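Local atomic coordinates of AGR_C_4470p (Agrobacterium tumefaciens str. C58, PDB entry 2HQV), a protein that is of unknown function but, as a member of the ChuX/HutX haem-utilisation family, may bind haem or take part in its handling. Residues 82-87 with 161-166; 101-106 with 118-123; 134-139 with 176-181. All blocks are in the same frame, centred on the assembly; numbering follows the deposited sequence.

Contact 1: 82-87 with 161-166; sequences WGEILM and FVRRDE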
ATOM      1  N   TRP A  82       8.192  -4.169  20.987  1.00 34.65           N
ATOM      2  CA  TRP A  82       9.373  -3.428  20.541  1.00 35.17           C
ATOM      3  C   TRP A  82       9.257  -1.914  20.661  1.00 35.15           C
ATOM      4  O   TRP A  82      10.235  -1.202  20.453  1.00 34.26           O
ATOM      5  CB  TRP A  82       9.697  -3.771  19.084  1.00 31.97           C
ATOM      6  CG  TRP A  82      10.181  -5.175  18.830  1.00 31.59           C
ATOM      7  CD1 TRP A  82      10.211  -6.219  19.717  1.00 30.58           C
ATOM      8  CD2 TRP A  82      10.676  -5.690  17.588  1.00 29.98           C
ATOM      9  NE1 TRP A  82      10.695  -7.349  19.098  1.00 29.31           N
ATOM     10  CE2 TRP A  82      10.988  -7.054  17.793  1.00 31.71           C
ATOM     11  CE3 TRP A  82      10.884  -5.130  16.319  1.00 31.19           C
ATOM     12  CZ2 TRP A  82      11.500  -7.871  16.771  1.00 32.27           C
ATOM     13  CZ3 TRP A  82      11.394  -5.945  15.297  1.00 29.65           C
ATOM     14  CH2 TRP A  82      11.696  -7.302  15.535  1.00 30.76           C
ATOM     15  N   GLY A  83       8.074  -1.418  20.994  1.00 36.77           N
ATOM     16  CA  GLY A  83       7.899   0.016  21.108  1.00 36.86           C
ATOM     17  C   GLY A  83       7.485   0.603  19.772  1.00 37.67           C
ATOM     18  O   GLY A  83       6.873  -0.083  18.955  1.00 38.53           O
ATOM     19  N   GLU A  84       7.822   1.864  19.534  1.00 38.47           N
ATOM     20  CA  GLU A  84       7.452   2.508  18.277  1.00 38.84           C
ATOM     21  C   GLU A  84       8.360   2.089  17.122  1.00 35.61           C
ATOM     22  O   GLU A  84       9.550   2.385  17.116  1.00 36.61           O
ATOM     23  CB  GLU A  84       7.485   4.034  18.425  1.00 40.43           C
ATOM     24  CG  GLU A  84       6.975   4.779  17.194  1.00 45.28           C
ATOM     25  CD  GLU A  84       7.150   6.287  17.300  1.00 49.26           C
ATOM     26  OE1 GLU A  84       6.772   7.002  16.350  1.00 51.85           O
ATOM     27  OE2 GLU A  84       7.666   6.757  18.334  1.00 52.03           O
ATOM     28  N   ILE A  85       7.787   1.394  16.149  1.00 32.20           N
ATOM     29  CA  ILE A  85       8.540   0.951  14.984  1.00 31.87           C
ATOM     30  C   ILE A  85       8.091   1.761  13.766  1.00 29.67           C
ATOM     31  O   ILE A  85       7.351   2.735  13.899  1.00 27.67           O
ATOM     32  CB  ILE A  85       8.323  -0.576  14.726  1.00 31.34           C
ATOM     33  CG1 ILE A  85       6.829  -0.932  14.727  1.00 32.16           C
ATOM     34  CG2 ILE A  85       9.021  -1.377  15.812  1.00 30.88           C
ATOM     35  CD1 ILE A  85       6.022  -0.395  13.537  1.00 32.46           C
ATOM     36  N   LEU A  86       8.550   1.385  12.580  1.00 28.54           N
ATOM     37  CA  LEU A  86       8.125   2.092  11.384  1.00 28.20           C
ATOM     38  C   LEU A  86       7.481   1.089  10.434  1.00 27.42           C
ATOM     39  O   LEU A  86       8.129   0.154   9.972  1.00 27.91           O
ATOM     40  CB  LEU A  86       9.307   2.780  10.692  1.00 29.48           C
ATOM     41  CG  LEU A  86       8.919   3.538   9.414  1.00 32.09           C
ATOM     42  CD1 LEU A  86       7.953   4.659   9.767  1.00 33.80           C
ATOM     43  CD2 LEU A  86      10.165   4.105   8.733  1.00 34.43           C
HETATM   44  N   MSE A  87       6.194   1.278  10.181  1.00 26.08           N
HETATM   45  CA  MSE A  87       5.446   0.415   9.284  1.00 27.99           C
HETATM   46  C   MSE A  87       5.527   0.984   7.873  1.00 27.97           C
HETATM   47  O   MSE A  87       5.295   2.174   7.666  1.00 26.95           O
HETATM   48  CB  MSE A  87       3.982   0.330   9.734  1.00 28.41           C
HETATM   49  CG  MSE A  87       3.011  -0.000   8.608  1.00 32.64           C
HETATM   50 SE   MSE A  87       2.992  -1.850   7.964  1.00 34.01          SE
HETATM   51  CE  MSE A  87       4.814  -2.240   7.748  1.00 40.71           C
ATOM     52  N   PHE A 161      10.232  -1.722  10.127  1.00 26.37           N
ATOM     53  CA  PHE A 161      11.607  -1.290  10.309  1.00 29.36           C
ATOM     54  C   PHE A 161      11.934  -0.898  11.736  1.00 28.82           C
ATOM     55  O   PHE A 161      11.093  -0.357  12.451  1.00 25.28           O
ATOM     56  CB  PHE A 161      11.909  -0.091   9.406  1.00 29.90           C
ATOM     57  CG  PHE A 161      12.246  -0.465   8.002  1.00 32.28           C
ATOM     58  CD1 PHE A 161      13.573  -0.567   7.602  1.00 32.91           C
ATOM     59  CD2 PHE A 161      11.241  -0.749   7.084  1.00 32.79           C
ATOM     60  CE1 PHE A 161      13.900  -0.949   6.301  1.00 34.97           C
ATOM     61  CE2 PHE A 161      11.559  -1.133   5.775  1.00 33.41           C
ATOM     62  CZ  PHE A 161      12.893  -1.232   5.388  1.00 33.25           C
ATOM     63  N   VAL A 162      13.167  -1.186  12.142  1.00 28.31           N
ATOM     64  CA  VAL A 162      13.649  -0.798  13.460  1.00 29.24           C
ATOM     65  C   VAL A 162      13.916   0.709  13.323  1.00 31.67           C
ATOM     66  O   VAL A 162      14.478   1.154  12.324  1.00 28.07           O
ATOM     67  CB  VAL A 162      14.964  -1.541  13.804  1.00 29.03           C
ATOM     68  CG1 VAL A 162      15.612  -0.931  15.038  1.00 30.15           C
ATOM     69  CG2 VAL A 162      14.667  -3.014  14.055  1.00 28.88           C
ATOM     70  N   ARG A 163      13.506   1.488  14.313  1.00 34.67           N
ATOM     71  CA  ARG A 163      13.695   2.936  14.264  1.00 40.51           C
ATOM     72  C   ARG A 163      15.101   3.398  14.615  1.00 41.92           C
ATOM     73  O   ARG A 163      15.914   2.632  15.123  1.00 37.07           O
ATOM     74  CB  ARG A 163      12.699   3.626  15.199  1.00 44.57           C
ATOM     75  CG  ARG A 163      11.246   3.352  14.864  1.00 51.35           C
ATOM     76  CD  ARG A 163      10.879   3.893  13.496  1.00 54.59           C
ATOM     77  NE  ARG A 163      10.832   5.352  13.472  1.00 58.99           N
ATOM     78  CZ  ARG A 163       9.994   6.077  14.203  1.00 61.48           C
ATOM     79  NH1 ARG A 163       9.136   5.475  15.016  1.00 62.30           N
ATOM     80  NH2 ARG A 163      10.004   7.402  14.115  1.00 61.56           N
ATOM     81  N   ARG A 164      15.367   4.670  14.329  1.00 45.35           N
ATOM     82  CA  ARG A 164      16.650   5.301  14.614  1.00 48.53           C
ATOM     83  C   ARG A 164      16.415   6.420  15.627  1.00 51.08           C
ATOM     84  O   ARG A 164      15.311   6.964  15.714  1.00 51.89           O
ATOM     85  CB  ARG A 164      17.242   5.879  13.330  1.00 48.97           C
ATOM     86  CG  ARG A 164      17.644   4.826  12.321  1.00 50.95           C
ATOM     87  CD  ARG A 164      17.927   5.431  10.959  1.00 51.51           C
ATOM     88  NE  ARG A 164      18.278   4.404   9.983  1.00 52.15           N
ATOM     89  CZ  ARG A 164      19.429   3.739   9.973  1.00 52.33           C
ATOM     90  NH1 ARG A 164      20.356   3.992  10.888  1.00 49.02           N
ATOM     91  NH2 ARG A 164      19.647   2.810   9.048  1.00 53.46           N
ATOM     92  N   ASP A 165      17.440   6.768  16.395  1.00 52.49           N
ATOM     93  CA  ASP A 165      17.289   7.824  17.389  1.00 55.77           C
ATOM     94  C   ASP A 165      17.718   9.187  16.857  1.00 57.35           C
ATOM     95  O   ASP A 165      17.897   9.364  15.649  1.00 56.29           O
ATOM     96  CB  ASP A 165      18.075   7.469  18.660  1.00 55.55           C
ATOM     97  CG  ASP A 165      19.565   7.302  18.410  1.00 53.93           C
ATOM     98  OD1 ASP A 165      20.226   6.644  19.235  1.00 55.29           O
ATOM     99  OD2 ASP A 165      20.079   7.834  17.405  1.00 53.92           O
ATOM    100  N   GLU A 166      17.868  10.150  17.762  1.00 60.07           N
ATOM    101  CA  GLU A 166      18.272  11.502  17.388  1.00 62.08           C
ATOM    102  C   GLU A 166      19.619  11.480  16.676  1.00 63.40           C
ATOM    103  O   GLU A 166      19.805  12.147  15.656  1.00 63.90           O
ATOM    104  CB  GLU A 166      18.349  12.387  18.630  1.00 63.11           C
TER

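Contact 2: 101-106 with 118-123; sequences HLPEGT and SPIGGH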
ATOM      1  N   HIS A 101       3.288   2.122  17.512  1.00 32.10           N
ATOM      2  CA  HIS A 101       3.375   0.825  18.166  1.00 33.68           C
ATOM      3  C   HIS A 101       2.446  -0.100  17.394  1.00 33.24           C
ATOM      4  O   HIS A 101       1.432   0.341  16.863  1.00 32.25           O
ATOM      5  CB  HIS A 101       2.888   0.903  19.620  1.00 37.76           C
ATOM      6  CG  HIS A 101       3.833   1.604  20.545  1.00 43.39           C
ATOM      7  ND1 HIS A 101       4.060   2.963  20.496  1.00 45.46           N
ATOM      8  CD2 HIS A 101       4.621   1.127  21.541  1.00 44.90           C
ATOM      9  CE1 HIS A 101       4.946   3.293  21.420  1.00 46.49           C
ATOM     10  NE2 HIS A 101       5.301   2.198  22.067  1.00 45.61           N
ATOM     11  N   LEU A 102       2.794  -1.375  17.304  1.00 31.27           N
ATOM     12  CA  LEU A 102       1.920  -2.315  16.614  1.00 32.48           C
ATOM     13  C   LEU A 102       0.783  -2.700  17.554  1.00 33.80           C
ATOM     14  O   LEU A 102       1.025  -3.138  18.683  1.00 28.95           O
ATOM     15  CB  LEU A 102       2.698  -3.558  16.193  1.00 30.94           C
ATOM     16  CG  LEU A 102       3.698  -3.338  15.061  1.00 32.17           C
ATOM     17  CD1 LEU A 102       4.325  -4.662  14.648  1.00 32.07           C
ATOM     18  CD2 LEU A 102       2.973  -2.700  13.889  1.00 33.04           C
ATOM     19  N   PRO A 103      -0.476  -2.533  17.110  1.00 34.62           N
ATOM     20  CA  PRO A 103      -1.621  -2.879  17.957  1.00 34.91           C
ATOM     21  C   PRO A 103      -1.974  -4.357  17.910  1.00 35.39           C
ATOM     22  O   PRO A 103      -1.467  -5.105  17.073  1.00 33.23           O
ATOM     23  CB  PRO A 103      -2.738  -2.021  17.380  1.00 35.55           C
ATOM     24  CG  PRO A 103      -2.459  -2.103  15.920  1.00 36.41           C
ATOM     25  CD  PRO A 103      -0.933  -1.930  15.844  1.00 37.46           C
ATOM     26  N   GLU A 104      -2.855  -4.769  18.814  1.00 34.71           N
ATOM     27  CA  GLU A 104      -3.300  -6.151  18.871  1.00 36.97           C
ATOM     28  C   GLU A 104      -4.204  -6.382  17.672  1.00 36.72           C
ATOM     29  O   GLU A 104      -4.837  -5.448  17.174  1.00 36.69           O
ATOM     30  CB  GLU A 104      -4.094  -6.406  20.152  1.00 39.44           C
ATOM     31  CG  GLU A 104      -3.401  -5.937  21.420  1.00 45.42           C
ATOM     32  CD  GLU A 104      -4.239  -6.183  22.664  1.00 48.06           C
ATOM     33  OE1 GLU A 104      -5.421  -5.779  22.680  1.00 50.19           O
ATOM     34  OE2 GLU A 104      -3.712  -6.780  23.622  1.00 50.91           O
ATOM     35  N   GLY A 105      -4.260  -7.622  17.209  1.00 35.37           N
ATOM     36  CA  GLY A 105      -5.101  -7.929  16.072  1.00 35.81           C
ATOM     37  C   GLY A 105      -6.026  -9.099  16.344  1.00 35.95           C
ATOM     38  O   GLY A 105      -5.733  -9.952  17.175  1.00 35.10           O
ATOM     39  N   THR A 106      -7.158  -9.120  15.649  1.00 35.49           N
ATOM     40  CA  THR A 106      -8.122 -10.203  15.769  1.00 36.75           C
ATOM     41  C   THR A 106      -8.135 -10.848  14.390  1.00 37.39           C
ATOM     42  O   THR A 106      -7.760 -10.210  13.407  1.00 36.17           O
ATOM     43  CB  THR A 106      -9.531  -9.679  16.091  1.00 37.86           C
ATOM     44  OG1 THR A 106      -9.949  -8.769  15.065  1.00 35.46           O
ATOM     45  CG2 THR A 106      -9.545  -8.983  17.445  1.00 35.94           C
ATOM     46  N   SER A 118      -2.975   3.401  18.211  1.00 44.87           N
ATOM     47  CA  SER A 118      -1.855   3.622  17.305  1.00 40.25           C
ATOM     48  C   SER A 118      -2.367   4.060  15.949  1.00 36.53           C
ATOM     49  O   SER A 118      -3.448   3.649  15.525  1.00 35.75           O
ATOM     50  CB  SER A 118      -1.044   2.336  17.134  1.00 40.38           C
ATOM     51  OG  SER A 118      -0.097   2.460  16.083  1.00 37.93           O
ATOM     52  N   PRO A 119      -1.606   4.916  15.254  1.00 33.06           N
ATOM     53  CA  PRO A 119      -2.051   5.363  13.933  1.00 33.25           C
ATOM     54  C   PRO A 119      -1.949   4.230  12.911  1.00 30.36           C
ATOM     55  O   PRO A 119      -2.482   4.332  11.810  1.00 30.51           O
ATOM     56  CB  PRO A 119      -1.104   6.517  13.622  1.00 30.97           C
ATOM     57  CG  PRO A 119       0.156   6.127  14.341  1.00 33.41           C
ATOM     58  CD  PRO A 119      -0.383   5.624  15.667  1.00 33.06           C
ATOM     59  N   ILE A 120      -1.260   3.156  13.281  1.00 28.93           N
ATOM     60  CA  ILE A 120      -1.114   2.001  12.396  1.00 28.35           C
ATOM     61  C   ILE A 120      -2.352   1.134  12.579  1.00 28.91           C
ATOM     62  O   ILE A 120      -2.524   0.508  13.620  1.00 29.25           O
ATOM     63  CB  ILE A 120       0.132   1.156  12.754  1.00 28.80           C
ATOM     64  CG1 ILE A 120       1.402   1.970  12.514  1.00 28.42           C
ATOM     65  CG2 ILE A 120       0.158  -0.136  11.914  1.00 29.99           C
ATOM     66  CD1 ILE A 120       2.672   1.254  12.942  1.00 28.61           C
ATOM     67  N   GLY A 121      -3.217   1.108  11.574  1.00 28.35           N
ATOM     68  CA  GLY A 121      -4.418   0.302  11.664  1.00 30.39           C
ATOM     69  C   GLY A 121      -4.865  -0.212  10.308  1.00 31.39           C
ATOM     70  O   GLY A 121      -4.314   0.165   9.272  1.00 30.38           O
ATOM     71  N   GLY A 122      -5.869  -1.076  10.311  1.00 32.52           N
ATOM     72  CA  GLY A 122      -6.355  -1.614   9.060  1.00 30.92           C
ATOM     73  C   GLY A 122      -6.528  -3.113   9.049  1.00 31.92           C
ATOM     74  O   GLY A 122      -6.953  -3.713  10.043  1.00 27.72           O
ATOM     75  N   HIS A 123      -6.166  -3.725   7.923  1.00 30.52           N
ATOM     76  CA  HIS A 123      -6.347  -5.160   7.749  1.00 31.07           C
ATOM     77  C   HIS A 123      -5.235  -5.815   6.955  1.00 30.25           C
ATOM     78  O   HIS A 123      -4.912  -5.375   5.849  1.00 26.96           O
ATOM     79  CB  HIS A 123      -7.667  -5.398   7.024  1.00 33.42           C
ATOM     80  CG  HIS A 123      -8.796  -4.584   7.564  1.00 34.90           C
ATOM     81  ND1 HIS A 123      -9.561  -4.990   8.635  1.00 38.41           N
ATOM     82  CD2 HIS A 123      -9.248  -3.353   7.222  1.00 36.66           C
ATOM     83  CE1 HIS A 123     -10.434  -4.044   8.934  1.00 39.68           C
ATOM     84  NE2 HIS A 123     -10.263  -3.040   8.091  1.00 38.26           N
TER

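Contact 3: 134-139 with 176-181; sequences FVDRGF and AKFEEL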
ATOM      1  N   PHE A 134      13.682 -11.661   7.971  1.00 28.52           N
ATOM      2  CA  PHE A 134      14.377 -10.634   8.733  1.00 29.57           C
ATOM      3  C   PHE A 134      15.557 -10.182   7.878  1.00 31.50           C
ATOM      4  O   PHE A 134      16.484 -10.959   7.628  1.00 30.75           O
ATOM      5  CB  PHE A 134      14.868 -11.209  10.070  1.00 29.27           C
ATOM      6  CG  PHE A 134      13.762 -11.675  10.967  1.00 28.15           C
ATOM      7  CD1 PHE A 134      13.080 -12.860  10.701  1.00 29.99           C
ATOM      8  CD2 PHE A 134      13.381 -10.912  12.067  1.00 29.42           C
ATOM      9  CE1 PHE A 134      12.032 -13.280  11.515  1.00 30.02           C
ATOM     10  CE2 PHE A 134      12.336 -11.316  12.892  1.00 31.44           C
ATOM     11  CZ  PHE A 134      11.655 -12.503  12.620  1.00 31.04           C
ATOM     12  N   VAL A 135      15.507  -8.932   7.424  1.00 30.95           N
ATOM     13  CA  VAL A 135      16.546  -8.376   6.564  1.00 29.44           C
ATOM     14  C   VAL A 135      17.459  -7.424   7.336  1.00 30.60           C
ATOM     15  O   VAL A 135      17.017  -6.418   7.883  1.00 29.73           O
ATOM     16  CB  VAL A 135      15.900  -7.649   5.365  1.00 30.04           C
ATOM     17  CG1 VAL A 135      16.965  -7.141   4.405  1.00 29.14           C
ATOM     18  CG2 VAL A 135      14.941  -8.605   4.649  1.00 28.87           C
ATOM     19  N   ASP A 136      18.741  -7.772   7.374  1.00 31.65           N
ATOM     20  CA  ASP A 136      19.752  -7.003   8.093  1.00 31.54           C
ATOM     21  C   ASP A 136      20.878  -6.726   7.096  1.00 33.73           C
ATOM     22  O   ASP A 136      21.738  -7.575   6.872  1.00 31.56           O
ATOM     23  CB  ASP A 136      20.266  -7.845   9.274  1.00 28.64           C
ATOM     24  CG  ASP A 136      21.352  -7.149  10.079  1.00 30.86           C
ATOM     25  OD1 ASP A 136      21.884  -6.111   9.620  1.00 26.68           O
ATOM     26  OD2 ASP A 136      21.675  -7.653  11.180  1.00 28.45           O
ATOM     27  N   ARG A 137      20.854  -5.546   6.494  1.00 36.92           N
ATOM     28  CA  ARG A 137      21.859  -5.209   5.511  1.00 42.27           C
ATOM     29  C   ARG A 137      22.167  -3.738   5.394  1.00 43.91           C
ATOM     30  O   ARG A 137      21.421  -2.870   5.850  1.00 43.13           O
ATOM     31  CB  ARG A 137      21.450  -5.707   4.127  1.00 42.71           C
ATOM     32  CG  ARG A 137      20.100  -5.199   3.666  1.00 45.90           C
ATOM     33  CD  ARG A 137      19.730  -5.774   2.309  1.00 49.26           C
ATOM     34  NE  ARG A 137      20.460  -5.135   1.217  1.00 54.81           N
ATOM     35  CZ  ARG A 137      20.093  -3.998   0.626  1.00 55.43           C
ATOM     36  NH1 ARG A 137      18.992  -3.362   1.011  1.00 55.17           N
ATOM     37  NH2 ARG A 137      20.841  -3.487  -0.341  1.00 58.19           N
ATOM     38  N   GLY A 138      23.296  -3.477   4.753  1.00 47.85           N
ATOM     39  CA  GLY A 138      23.724  -2.121   4.517  1.00 51.66           C
ATOM     40  C   GLY A 138      22.771  -1.488   3.527  1.00 54.74           C
ATOM     41  O   GLY A 138      22.465  -2.048   2.476  1.00 54.79           O
ATOM     42  N   PHE A 139      22.259  -0.332   3.895  1.00 57.75           N
ATOM     43  CA  PHE A 139      21.365   0.411   3.044  1.00 56.40           C
ATOM     44  C   PHE A 139      22.031   1.730   2.790  1.00 50.69           C
ATOM     45  O   PHE A 139      22.075   2.585   3.672  1.00 59.68           O
ATOM     46  CB  PHE A 139      20.035   0.634   3.746  1.00 61.09           C
ATOM     47  N   ALA A 176      18.311  -4.673  19.700  1.00 30.53           N
ATOM     48  CA  ALA A 176      18.650  -5.896  20.424  1.00 30.79           C
ATOM     49  C   ALA A 176      17.546  -6.955  20.299  1.00 31.27           C
ATOM     50  O   ALA A 176      17.831  -8.140  20.103  1.00 29.31           O
ATOM     51  CB  ALA A 176      18.912  -5.578  21.902  1.00 33.24           C
ATOM     52  N   LYS A 177      16.289  -6.528  20.409  1.00 28.98           N
ATOM     53  CA  LYS A 177      15.160  -7.455  20.299  1.00 29.91           C
ATOM     54  C   LYS A 177      15.054  -8.016  18.883  1.00 28.26           C
ATOM     55  O   LYS A 177      14.725  -9.186  18.689  1.00 24.94           O
ATOM     56  CB  LYS A 177      13.850  -6.753  20.679  1.00 31.94           C
ATOM     57  CG  LYS A 177      13.838  -6.231  22.117  1.00 33.75           C
ATOM     58  CD  LYS A 177      12.531  -5.544  22.459  1.00 37.15           C
ATOM     59  CE  LYS A 177      12.533  -5.033  23.897  1.00 40.41           C
ATOM     60  NZ  LYS A 177      11.235  -4.384  24.241  1.00 42.64           N
ATOM     61  N   PHE A 178      15.324  -7.174  17.892  1.00 26.46           N
ATOM     62  CA  PHE A 178      15.284  -7.610  16.498  1.00 27.68           C
ATOM     63  C   PHE A 178      16.347  -8.701  16.289  1.00 28.66           C
ATOM     64  O   PHE A 178      16.050  -9.801  15.812  1.00 29.08           O
ATOM     65  CB  PHE A 178      15.583  -6.429  15.563  1.00 28.24           C
ATOM     66  CG  PHE A 178      15.887  -6.843  14.146  1.00 29.15           C
ATOM     67  CD1 PHE A 178      14.867  -7.025  13.220  1.00 29.29           C
ATOM     68  CD2 PHE A 178      17.198  -7.095  13.751  1.00 28.40           C
ATOM     69  CE1 PHE A 178      15.142  -7.454  11.919  1.00 29.59           C
ATOM     70  CE2 PHE A 178      17.483  -7.528  12.448  1.00 30.52           C
ATOM     71  CZ  PHE A 178      16.447  -7.706  11.532  1.00 28.54           C
ATOM     72  N   GLU A 179      17.585  -8.384  16.651  1.00 29.00           N
ATOM     73  CA  GLU A 179      18.694  -9.325  16.497  1.00 29.34           C
ATOM     74  C   GLU A 179      18.405 -10.645  17.212  1.00 31.55           C
ATOM     75  O   GLU A 179      18.642 -11.723  16.673  1.00 31.20           O
ATOM     76  CB  GLU A 179      19.973  -8.706  17.052  1.00 28.21           C
ATOM     77  CG  GLU A 179      20.304  -7.344  16.450  1.00 31.25           C
ATOM     78  CD  GLU A 179      21.621  -6.793  16.956  1.00 31.71           C
ATOM     79  OE1 GLU A 179      21.881  -6.917  18.171  1.00 31.45           O
ATOM     80  OE2 GLU A 179      22.390  -6.231  16.144  1.00 31.14           O
ATOM     81  N   GLU A 180      17.888 -10.536  18.431  1.00 33.01           N
ATOM     82  CA  GLU A 180      17.539 -11.682  19.260  1.00 37.64           C
ATOM     83  C   GLU A 180      16.542 -12.583  18.523  1.00 35.22           C
ATOM     84  O   GLU A 180      16.764 -13.781  18.365  1.00 35.13           O
ATOM     85  CB  GLU A 180      16.922 -11.163  20.559  1.00 43.63           C
ATOM     86  CG  GLU A 180      16.640 -12.196  21.626  1.00 51.59           C
ATOM     87  CD  GLU A 180      15.760 -11.623  22.732  1.00 56.04           C
ATOM     88  OE1 GLU A 180      16.017 -10.477  23.164  1.00 57.55           O
ATOM     89  OE2 GLU A 180      14.813 -12.315  23.168  1.00 57.85           O
ATOM     90  N   LEU A 181      15.438 -12.000  18.075  1.00 31.63           N
ATOM     91  CA  LEU A 181      14.422 -12.762  17.360  1.00 30.29           C
ATOM     92  C   LEU A 181      14.974 -13.347  16.053  1.00 30.04           C
ATOM     93  O   LEU A 181      14.782 -14.537  15.764  1.00 25.75           O
ATOM     94  CB  LEU A 181      13.210 -11.873  17.076  1.00 28.50           C
ATOM     95  CG  LEU A 181      12.005 -12.546  16.420  1.00 27.90           C
ATOM     96  CD1 LEU A 181      11.511 -13.703  17.300  1.00 29.96           C
ATOM     97  CD2 LEU A 181      10.914 -11.521  16.214  1.00 30.11           C
TER

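Contact 1: 82-87 with 161-166
L86 and F161 form an antiparallel hydrogen-bonded pair, with their CA atoms 5.0 Å apart. F161 N to L86 O is the shorter bond, at 2.8 Å and almost straight (177°), while L86 N to F161 O spans 3.1 Å. The two side chains leave on the same face of the sheet and meet near their roots, where L86 CB lies 4.1 Å from F161 CB. This pair joins strand 85-90 to the end of strand 156-161, neighbours within the six-stranded antiparallel sheet of this ChuX/HutX-family protein. R163, two residues beyond F161, reaches back to the partner segment. It folds back on itself in mid-chain, laying its CG and CD along the backbone of residues 84 to 86. CG lies close to E84 O, and R163 CD packs 3.4 Å from L86 CB. The guanidinium then arrives beside the extended E84 side chain, forming a salt bridge from R163 NH1 to E84 OE1 of 3.1 Å. That oxygen sits at the guanidinium edge, near its plane, but the carboxylate is turned 73° against it. R163 NH1 is equally close to E84 CD, at 3.1 Å, and lies over the face of the carboxylate instead of in its plane, so this is an ion pair and not a flat two-pronged one. Q174 of helix 172-185 spans both segments: its OE1 accepts from R163 N, and its NE2 bonds to the carbonyl oxygens of W82 and E84.

Contact 2: 101-106 with 118-123
S118 turns its hydroxyl onto the backbone of H101, and S118 OG lies 2.7 Å from H101 O. The serine is the donor, and it approaches in the carbonyl plane with a C=O...OG angle of 150°. A chi1 of 170° swings OG to the far side of the residue from its own N, where it can also accept from the backbone of its own segment: I120 N binds S118 OG at 3.1 Å, with an N-H...O angle of 162°. That second bond defines an ST turn, which occurs where I120 lies against L102 and P103. L102 and I120 run at a slant to one another and touch through end methyls, CD2 of L102 being 4.1 Å from CD1 of I120. The CB of L102 points away from segment 118-123, so the approach is made by its terminal branch. I120, in contrast, directs its CB toward segment 101-106. Its carbonyl side faces the proline ring, where P103 CG comes within 3.5 Å of I120 O, and I120 CG2, the branch methyl, lies 4.5 Å from P103 CD. Both L102 and I120 also rest on I85 of strand 85-90, and W76 of helix 72-79 donates from NE1 to P103 O. The contact thus brings together the two connections that flank the hairpin of strands 105-108 and 111-114. Within segment 118-123, G121 and H123 pair with a strand of the second subunit in antiparallel fashion, and P119 packs on P119 of that subunit. One hydroxyl therefore links the segments as donor to H101 O while accepting from I120 N, and this directional bond sits beside the less directional apolar contacts of L102, P103 and I120.

Contact 3: 134-139 with 176-181
R143 NH2, on the adjoining strand 142-151, is gripped by two carboxylates, one from each segment: D136 OD2 and E179 OE2 both form salt bridges to it. The two acid oxygens, D136 OD2 and E179 OE2, stay 5.2 Å apart, so they meet through the arginine and not directly. Next to this link, D136 CB lies 4.2 Å from F178 CE2, at the edge of the phenyl ring and near its plane. A chi1 of 166° takes the F178 ring away from its own backbone N and toward the strand, where F178 CZ comes 3.9 Å from V135 O. The side chains of F134 and F178 lie alongside one another, pointing opposite ways. F178 CE1 meets the edge of the F134 ring in its plane, 3.9 Å from F134 CD2. L181, nearly one helical turn further on, crosses F134 at about a right angle and puts L181 CD2 3.6 Å from F134 CE2, again at the ring edge. Helix 172-185 thus lies over one face of the antiparallel sheet; the axis of segment 176-181 passes 9.9 Å from that of 134-139 and is turned 117° to it. F185 meets F134 from the same helix. Chemically, helix and strand are joined directly by the apolar contacts of F134 with F178 and L181, with charge pairing alongside routed through R143, whose positive charge would be expected to ease the repulsion between D136 and E179.

Overall arrangement
All three contacts belong to the ChuX/HutX fold and are arranged round the six-stranded antiparallel sheet. Contacts 1 and 3 both reach that sheet, with centres 12 Å apart, and cross along the chain because their segments alternate; W82 joins them by packing on K177, F178 and L181 of helix 172-185. Contact 2 is nested inside the loop closed by contact 1, 15 Å from it between centres, and touches it through I120 against I85 and M87 and through H101 against G83 and E84. Contacts 2 and 3 follow in series and do not touch, their centres being 22 Å apart. Contact 1 therefore touches both others, while contact 2 carries most of their interface with the second subunit.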